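Local coordinates for protein DNA polymerase (Bacillus phage phi29, PDB 2PYL) that copies the phage genome by protein-primed, strand-displacing DNA synthesis with high processivity and fidelity, and in its natural form proofreads with a 3'-5' exonuclease, at residues V247-S252 against D456-H461; S252-Q257 against V431-W436. The protein carries 2 engineered substitutions. One frame throughout, in Å; residues are numbered along the deposited sequence.

Interaction 1 of 2, residues V247-S252 against D456-H461. With MG (magnesium ion), chain E; TTP (thymidine-5'-triphosphate), chain F.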
loop_
_atom_site.group_PDB
_atom_site.type_symbol
_atom_site.label_atom_id
_atom_site.label_comp_id
_atom_site.label_asym_id
_atom_site.label_seq_id
_atom_site.Cartn_x
_atom_site.Cartn_y
_atom_site.Cartn_z
ATOM N N VAL C 247 -15.813 -6.976 -16.792
ATOM C CA VAL C 247 -14.495 -6.835 -16.190
ATOM C C VAL C 247 -13.911 -8.209 -15.925
ATOM O O VAL C 247 -14.571 -9.085 -15.352
ATOM C CB VAL C 247 -14.546 -6.039 -14.861
ATOM C CG1 VAL C 247 -13.118 -5.830 -14.302
ATOM C CG2 VAL C 247 -15.271 -4.708 -15.086
ATOM N N PHE C 248 -12.680 -8.392 -16.386
ATOM C CA PHE C 248 -11.905 -9.577 -16.090
ATOM C C PHE C 248 -10.796 -9.184 -15.135
ATOM O O PHE C 248 -10.145 -8.159 -15.323
ATOM C CB PHE C 248 -11.315 -10.191 -17.353
ATOM C CG PHE C 248 -12.334 -10.859 -18.238
ATOM C CD1 PHE C 248 -13.020 -10.131 -19.204
ATOM C CD2 PHE C 248 -12.606 -12.213 -18.110
ATOM C CE1 PHE C 248 -13.961 -10.742 -20.021
ATOM C CE2 PHE C 248 -13.547 -12.827 -18.932
ATOM C CZ PHE C 248 -14.223 -12.082 -19.885
ATOM N N ASP C 249 -10.581 -10.011 -14.124
ATOM C CA ASP C 249 -9.640 -9.715 -13.048
ATOM C C ASP C 249 -8.749 -10.918 -12.802
ATOM O O ASP C 249 -9.257 -11.992 -12.501
ATOM C CB ASP C 249 -10.418 -9.425 -11.755
ATOM C CG ASP C 249 -9.851 -8.269 -10.978
ATOM O OD1 ASP C 249 -9.824 -7.174 -11.562
ATOM O OD2 ASP C 249 -9.461 -8.417 -9.794
ATOM N N VAL C 250 -7.433 -10.740 -12.895
ATOM C CA VAL C 250 -6.520 -11.849 -12.618
ATOM C C VAL C 250 -6.583 -12.283 -11.146
ATOM O O VAL C 250 -6.658 -11.450 -10.240
ATOM C CB VAL C 250 -5.061 -11.549 -13.015
ATOM C CG1 VAL C 250 -4.186 -12.779 -12.769
ATOM C CG2 VAL C 250 -4.961 -11.158 -14.481
ATOM N N ASN C 251 -6.583 -13.593 -10.919
ATOM C CA ASN C 251 -6.569 -14.139 -9.568
ATOM C C ASN C 251 -5.152 -14.004 -9.028
ATOM O O ASN C 251 -4.260 -14.768 -9.408
ATOM C CB ASN C 251 -7.042 -15.603 -9.553
ATOM C CG ASN C 251 -8.437 -15.786 -10.166
ATOM O OD1 ASN C 251 -9.373 -15.066 -9.833
ATOM N ND2 ASN C 251 -8.566 -16.741 -11.083
ATOM N N SER C 252 -4.955 -12.987 -8.182
ATOM C CA SER C 252 -3.669 -12.669 -7.535
ATOM C C SER C 252 -2.500 -12.563 -8.519
ATOM O O SER C 252 -1.658 -13.446 -8.588
ATOM C CB SER C 252 -3.358 -13.690 -6.433
ATOM O OG SER C 252 -4.361 -13.665 -5.436
ATOM N N ASP C 456 -6.329 -1.533 -15.615
ATOM C CA ASP C 456 -5.520 -1.127 -14.480
ATOM C C ASP C 456 -4.876 -2.351 -13.807
ATOM O O ASP C 456 -5.489 -3.007 -12.967
ATOM C CB ASP C 456 -6.314 -0.303 -13.480
ATOM C CG ASP C 456 -5.416 0.403 -12.464
ATOM O OD1 ASP C 456 -4.189 0.094 -12.385
ATOM O OD2 ASP C 456 -5.945 1.261 -11.738
ATOM N N THR C 457 -3.642 -2.646 -14.227
ATOM C CA THR C 457 -2.732 -3.606 -13.570
ATOM C C THR C 457 -3.070 -5.075 -13.793
ATOM O O THR C 457 -2.295 -5.814 -14.407
ATOM C CB THR C 457 -2.572 -3.324 -12.034
ATOM O OG1 THR C 457 -2.231 -1.949 -11.821
ATOM C CG2 THR C 457 -1.485 -4.188 -11.434
ATOM N N ASP C 458 -4.198 -5.508 -13.254
ATOM C CA ASP C 458 -4.548 -6.940 -13.215
ATOM C C ASP C 458 -5.910 -7.214 -13.852
ATOM O O ASP C 458 -6.502 -8.276 -13.650
ATOM C CB ASP C 458 -4.536 -7.461 -11.774
ATOM C CG ASP C 458 -5.680 -6.926 -10.943
ATOM O OD1 ASP C 458 -6.091 -7.635 -9.991
ATOM O OD2 ASP C 458 -6.189 -5.816 -11.226
ATOM N N SER C 459 -6.372 -6.274 -14.663
ATOM C CA SER C 459 -7.761 -6.277 -15.069
ATOM C C SER C 459 -7.964 -5.671 -16.441
ATOM O O SER C 459 -7.261 -4.749 -16.829
ATOM C CB SER C 459 -8.589 -5.519 -14.036
ATOM O OG SER C 459 -8.128 -4.194 -13.917
ATOM N N ILE C 460 -8.938 -6.208 -17.166
ATOM C CA ILE C 460 -9.345 -5.661 -18.457
ATOM C C ILE C 460 -10.862 -5.413 -18.445
ATOM O O ILE C 460 -11.641 -6.248 -17.967
ATOM C CB ILE C 460 -8.890 -6.540 -19.666
ATOM C CG1 ILE C 460 -9.368 -7.969 -19.542
ATOM C CG2 ILE C 460 -7.369 -6.547 -19.791
ATOM C CD1 ILE C 460 -9.063 -8.825 -20.772
ATOM N N HIS C 461 -11.250 -4.223 -18.900
ATOM C CA HIS C 461 -12.644 -3.821 -19.029
ATOM C C HIS C 461 -13.024 -3.834 -20.505
ATOM O O HIS C 461 -12.383 -3.182 -21.318
ATOM C CB HIS C 461 -12.863 -2.421 -18.447
ATOM C CG HIS C 461 -12.481 -2.295 -17.002
ATOM N ND1 HIS C 461 -13.238 -1.592 -16.091
ATOM C CD2 HIS C 461 -11.431 -2.796 -16.308
ATOM C CE1 HIS C 461 -12.667 -1.661 -14.904
ATOM N NE2 HIS C 461 -11.570 -2.385 -15.008
HETATM MG MG MG E . -8.168 -6.778 -8.867
HETATM P PA TTP F . -5.795 -6.532 -6.101
HETATM O O1A TTP F . -6.704 -6.919 -7.245
HETATM O O2A TTP F . -6.164 -5.181 -5.555
HETATM O O3A TTP F . -5.848 -7.579 -4.902
HETATM P PB TTP F . -5.695 -9.167 -5.059
HETATM O O1B TTP F . -4.373 -9.622 -4.518
HETATM O O2B TTP F . -6.045 -9.687 -6.450
HETATM O O3B TTP F . -6.835 -9.635 -4.021
HETATM P PG TTP F . -8.416 -9.392 -4.270
HETATM O O1G TTP F . -8.713 -9.320 -5.741
HETATM O O2G TTP F . -8.870 -8.113 -3.626
HETATM O O3G TTP F . -9.076 -10.580 -3.622
HETATM O "O5'" TTP F . -4.265 -6.568 -6.541
HETATM C "C5'" TTP F . -3.793 -6.585 -7.867
HETATM C "C4'" TTP F . -2.268 -6.548 -7.798
HETATM O "O4'" TTP F . -1.794 -5.265 -7.353
HETATM C "C3'" TTP F . -1.694 -7.553 -6.825
HETATM O "O3'" TTP F . -1.508 -8.834 -7.410
HETATM C "C2'" TTP F . -0.397 -6.908 -6.418
HETATM C "C1'" TTP F . -0.672 -5.417 -6.491
HETATM N N1 TTP F . -0.973 -4.961 -5.135
HETATM C C2 TTP F . 0.081 -4.751 -4.232
HETATM O O2 TTP F . 1.252 -4.918 -4.614
HETATM N N3 TTP F . -0.175 -4.346 -2.977
HETATM C C4 TTP F . -1.423 -4.154 -2.540
HETATM O O4 TTP F . -1.638 -3.800 -1.367
HETATM C C5 TTP F . -2.553 -4.389 -3.461
HETATM C C5M TTP F . -3.986 -4.190 -3.034
HETATM C C6 TTP F . -2.255 -4.798 -4.740
HETATM O O HOH W 1 -9.509 -7.414 -7.219
#
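Asp249 and Asp458 reach the same magnesium ion from two neighbouring antiparallel strands of the polymerase palm. Asp249 binds it through OD2 at 2.3 Å and Asp458 through OD1 at 2.5 Å, their carboxylate planes turned 73° apart; O1A of the thymidine triphosphate and a water, which also donates to O1G, are further ligands. A second magnesium ion lies about 3 Å from the Asp458 side chain. Asp458 CG lies between its backbone N and carbonyl carbon (chi1 71°), a torsion that swings OD1 to the metal. Backbone bonds fix the register: Phe248 and Ile460 form a hydrogen-bonded pair, N to O in both directions, and beyond the last bridge Val250 N donates to Asp458 O at 2.7 Å, almost straight at 177°. Val247 CG2 sits over one face of the His461 imidazole in a CH-pi contact, 4.0 Å from the ring centroid, while Phe248 CB packs on Ile460 CG1 on the other face of the sheet. His461 ND1 is hydrogen-bonded to Tyr494 OH. Because adjacent strands supply both carboxylates, their pairing sets the metal against the nucleotide's phosphate, consistent with the two-metal chemistry of polymerases.

Interaction 2 of 2, residues S252-Q257 against V431-W436. With TTP (thymidine-5'-triphosphate), chain F.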
loop_
_atom_site.group_PDB
_atom_site.type_symbol
_atom_site.label_atom_id
_atom_site.label_comp_id
_atom_site.label_asym_id
_atom_site.label_seq_id
_atom_site.Cartn_x
_atom_site.Cartn_y
_atom_site.Cartn_z
ATOM N N SER C 252 -4.955 -12.987 -8.182
ATOM C CA SER C 252 -3.669 -12.669 -7.535
ATOM C C SER C 252 -2.500 -12.563 -8.519
ATOM O O SER C 252 -1.658 -13.446 -8.588
ATOM C CB SER C 252 -3.358 -13.690 -6.433
ATOM O OG SER C 252 -4.361 -13.665 -5.436
ATOM N N LEU C 253 -2.441 -11.458 -9.252
ATOM C CA LEU C 253 -1.584 -11.368 -10.430
ATOM C C LEU C 253 -0.084 -11.455 -10.089
ATOM O O LEU C 253 0.644 -12.230 -10.698
ATOM C CB LEU C 253 -1.890 -10.096 -11.243
ATOM C CG LEU C 253 -1.028 -9.891 -12.511
ATOM C CD1 LEU C 253 -1.309 -10.960 -13.573
ATOM C CD2 LEU C 253 -1.195 -8.524 -13.092
ATOM N N TYR C 254 0.379 -10.681 -9.112
ATOM C CA TYR C 254 1.828 -10.679 -8.811
ATOM C C TYR C 254 2.309 -11.991 -8.202
ATOM O O TYR C 254 3.280 -12.556 -8.697
ATOM C CB TYR C 254 2.250 -9.451 -7.995
ATOM C CG TYR C 254 2.250 -8.146 -8.768
ATOM C CD1 TYR C 254 2.807 -7.009 -8.216
ATOM C CD2 TYR C 254 1.657 -8.032 -10.025
ATOM C CE1 TYR C 254 2.799 -5.800 -8.880
ATOM C CE2 TYR C 254 1.642 -6.813 -10.707
ATOM C CZ TYR C 254 2.222 -5.703 -10.122
ATOM O OH TYR C 254 2.220 -4.491 -10.768
ATOM N N PRO C 255 1.622 -12.504 -7.154
ATOM C CA PRO C 255 1.929 -13.859 -6.657
ATOM C C PRO C 255 1.868 -14.965 -7.704
ATOM O O PRO C 255 2.628 -15.922 -7.642
ATOM C CB PRO C 255 0.873 -14.079 -5.570
ATOM C CG PRO C 255 0.525 -12.723 -5.117
ATOM C CD PRO C 255 0.572 -11.866 -6.344
ATOM N N ALA C 256 0.947 -14.823 -8.651
ATOM C CA ALA C 256 0.826 -15.730 -9.790
ATOM C C ALA C 256 2.114 -15.782 -10.624
ATOM O O ALA C 256 2.530 -16.842 -11.041
ATOM C CB ALA C 256 -0.391 -15.314 -10.673
ATOM N N GLN C 257 2.745 -14.631 -10.849
ATOM C CA GLN C 257 4.034 -14.579 -11.558
ATOM C C GLN C 257 5.131 -15.230 -10.724
ATOM O O GLN C 257 5.946 -16.004 -11.219
ATOM C CB GLN C 257 4.445 -13.145 -11.864
ATOM C CG GLN C 257 3.356 -12.264 -12.441
ATOM C CD GLN C 257 2.585 -12.913 -13.564
ATOM O OE1 GLN C 257 3.166 -13.486 -14.484
ATOM N NE2 GLN C 257 1.257 -12.818 -13.496
ATOM N N VAL C 431 11.544 -6.183 -10.398
ATOM C CA VAL C 431 11.590 -5.789 -11.815
ATOM C C VAL C 431 10.827 -6.767 -12.712
ATOM O O VAL C 431 10.022 -6.352 -13.540
ATOM C CB VAL C 431 13.052 -5.640 -12.325
ATOM C CG1 VAL C 431 13.111 -5.600 -13.851
ATOM C CG2 VAL C 431 13.691 -4.401 -11.715
ATOM N N PHE C 432 11.102 -8.055 -12.544
ATOM C CA PHE C 432 10.552 -9.100 -13.421
ATOM C C PHE C 432 9.138 -9.582 -13.030
ATOM O O PHE C 432 8.418 -10.164 -13.856
ATOM C CB PHE C 432 11.517 -10.284 -13.488
ATOM C CG PHE C 432 12.702 -10.039 -14.381
ATOM C CD1 PHE C 432 13.881 -9.490 -13.873
ATOM C CD2 PHE C 432 12.634 -10.346 -15.740
ATOM C CE1 PHE C 432 14.965 -9.258 -14.696
ATOM C CE2 PHE C 432 13.710 -10.118 -16.561
ATOM C CZ PHE C 432 14.879 -9.572 -16.045
ATOM N N ILE C 433 8.761 -9.373 -11.774
ATOM C CA ILE C 433 7.400 -9.674 -11.328
ATOM C C ILE C 433 6.419 -8.712 -12.002
ATOM O O ILE C 433 5.438 -9.155 -12.620
ATOM C CB ILE C 433 7.254 -9.657 -9.773
ATOM C CG1 ILE C 433 7.929 -10.897 -9.173
ATOM C CG2 ILE C 433 5.766 -9.626 -9.365
ATOM C CD1 ILE C 433 8.286 -10.786 -7.705
ATOM N N THR C 434 6.709 -7.413 -11.915
ATOM C CA THR C 434 5.873 -6.417 -12.572
ATOM C C THR C 434 5.918 -6.535 -14.091
ATOM O O THR C 434 4.931 -6.276 -14.753
ATOM C CB THR C 434 6.198 -4.959 -12.136
ATOM O OG1 THR C 434 7.536 -4.613 -12.526
ATOM C CG2 THR C 434 6.008 -4.795 -10.646
ATOM N N ALA C 435 7.069 -6.932 -14.618
ATOM C CA ALA C 435 7.279 -7.164 -16.039
ATOM C C ALA C 435 6.413 -8.312 -16.557
ATOM O O ALA C 435 5.717 -8.173 -17.560
ATOM C CB ALA C 435 8.763 -7.469 -16.307
ATOM N N TRP C 436 6.491 -9.461 -15.899
ATOM C CA TRP C 436 5.660 -10.603 -16.283
ATOM C C TRP C 436 4.165 -10.296 -16.138
ATOM O O TRP C 436 3.340 -10.838 -16.870
ATOM C CB TRP C 436 6.026 -11.838 -15.467
ATOM C CG TRP C 436 7.251 -12.618 -15.966
ATOM C CD1 TRP C 436 8.412 -12.837 -15.285
ATOM C CD2 TRP C 436 7.395 -13.291 -17.221
ATOM N NE1 TRP C 436 9.263 -13.589 -16.028
ATOM C CE2 TRP C 436 8.669 -13.888 -17.225
ATOM C CE3 TRP C 436 6.570 -13.454 -18.338
ATOM C CZ2 TRP C 436 9.144 -14.636 -18.308
ATOM C CZ3 TRP C 436 7.039 -14.194 -19.410
ATOM C CH2 TRP C 436 8.312 -14.777 -19.388
HETATM P PA TTP F . -5.795 -6.532 -6.101
HETATM O O1A TTP F . -6.704 -6.919 -7.245
HETATM O O2A TTP F . -6.164 -5.181 -5.555
HETATM O O3A TTP F . -5.848 -7.579 -4.902
HETATM P PB TTP F . -5.695 -9.167 -5.059
HETATM O O1B TTP F . -4.373 -9.622 -4.518
HETATM O O2B TTP F . -6.045 -9.687 -6.450
HETATM O O3B TTP F . -6.835 -9.635 -4.021
HETATM P PG TTP F . -8.416 -9.392 -4.270
HETATM O O1G TTP F . -8.713 -9.320 -5.741
HETATM O O2G TTP F . -8.870 -8.113 -3.626
HETATM O O3G TTP F . -9.076 -10.580 -3.622
HETATM O "O5'" TTP F . -4.265 -6.568 -6.541
HETATM C "C5'" TTP F . -3.793 -6.585 -7.867
HETATM C "C4'" TTP F . -2.268 -6.548 -7.798
HETATM O "O4'" TTP F . -1.794 -5.265 -7.353
HETATM C "C3'" TTP F . -1.694 -7.553 -6.825
HETATM O "O3'" TTP F . -1.508 -8.834 -7.410
HETATM C "C2'" TTP F . -0.397 -6.908 -6.418
HETATM C "C1'" TTP F . -0.672 -5.417 -6.491
HETATM N N1 TTP F . -0.973 -4.961 -5.135
HETATM C C2 TTP F . 0.081 -4.751 -4.232
HETATM O O2 TTP F . 1.252 -4.918 -4.614
HETATM N N3 TTP F . -0.175 -4.346 -2.977
HETATM C C4 TTP F . -1.423 -4.154 -2.540
HETATM O O4 TTP F . -1.638 -3.800 -1.367
HETATM C C5 TTP F . -2.553 -4.389 -3.461
HETATM C C5M TTP F . -3.986 -4.190 -3.034
HETATM C C6 TTP F . -2.255 -4.798 -4.740
HETATM O O HOH W 2 2.675 -4.921 -13.340
#
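Tyr254 and Gln257 reach helix 427-447 through first torsions that set CG opposite the carbonyl carbon. For Tyr254 (chi1 -72°) this carries the ring out between the nucleotide sugar and the other helix; the Gln257 chain then bends at chi2 (-47°) and curls back to its own helix. The methyl CG2 of Ile433 lies 3.8 Å from Tyr254 CB, at the root of the ring. Further out, Thr434 CG2 meets the ring obliquely, 3.8 Å from Tyr254 CE1. At the phenol end a water lies 2.6 Å from Tyr254 OH and donates to Thr434 O, joining the two helices where no direct hydrogen bond does. Both helices belong to the palm of a family B polymerase, and their segments cross at 113° with axes 8.8 Å apart. Tyr254, implicated in nucleotide selection, turns one ring face to C2' of the thymidine triphosphate, which sits off-centre toward the rim, while its backbone N donates to O3' at 3.1 Å in a nearly straight bond; Tyr390 meets the ring edge-to-face. This packing of the ring face against C2' is consistent with the steric gate of the family, which discriminates against ribonucleotides. Gln257 lies along the partner helix from Ile433 to Trp436, its CG near Ile433 O. Its OE1 comes to 3.4 Å from Trp436 CB and is hydrogen-bonded to Arg261 NE, while NE2 donates to Leu253 O at 2.9 Å. That carbonyl also accepts from Gln257 N, the two donors arriving from opposite faces of its plane.

Both interactions are buried in the palm and touch the same triphosphate, at different ends. Interaction 1 joins two inner strands of a sheet and is ionic at its tip, where carboxylates and magnesium meet the phosphates; interaction 2 joins two helices without a direct hydrogen bond, relying on van der Waals contacts and a water bridge beside the sugar. Ser252 belongs to both, at the N-cap position where strand 245-250 gives way to helix 253-260, and along the chain interaction 2 nests inside the loop closed by interaction 1. The two also touch directly: Leu253 CD2 packs on Asp458 CA at 3.7 Å, so the helix carrying Tyr254 lies against the turn carrying a metal ligand.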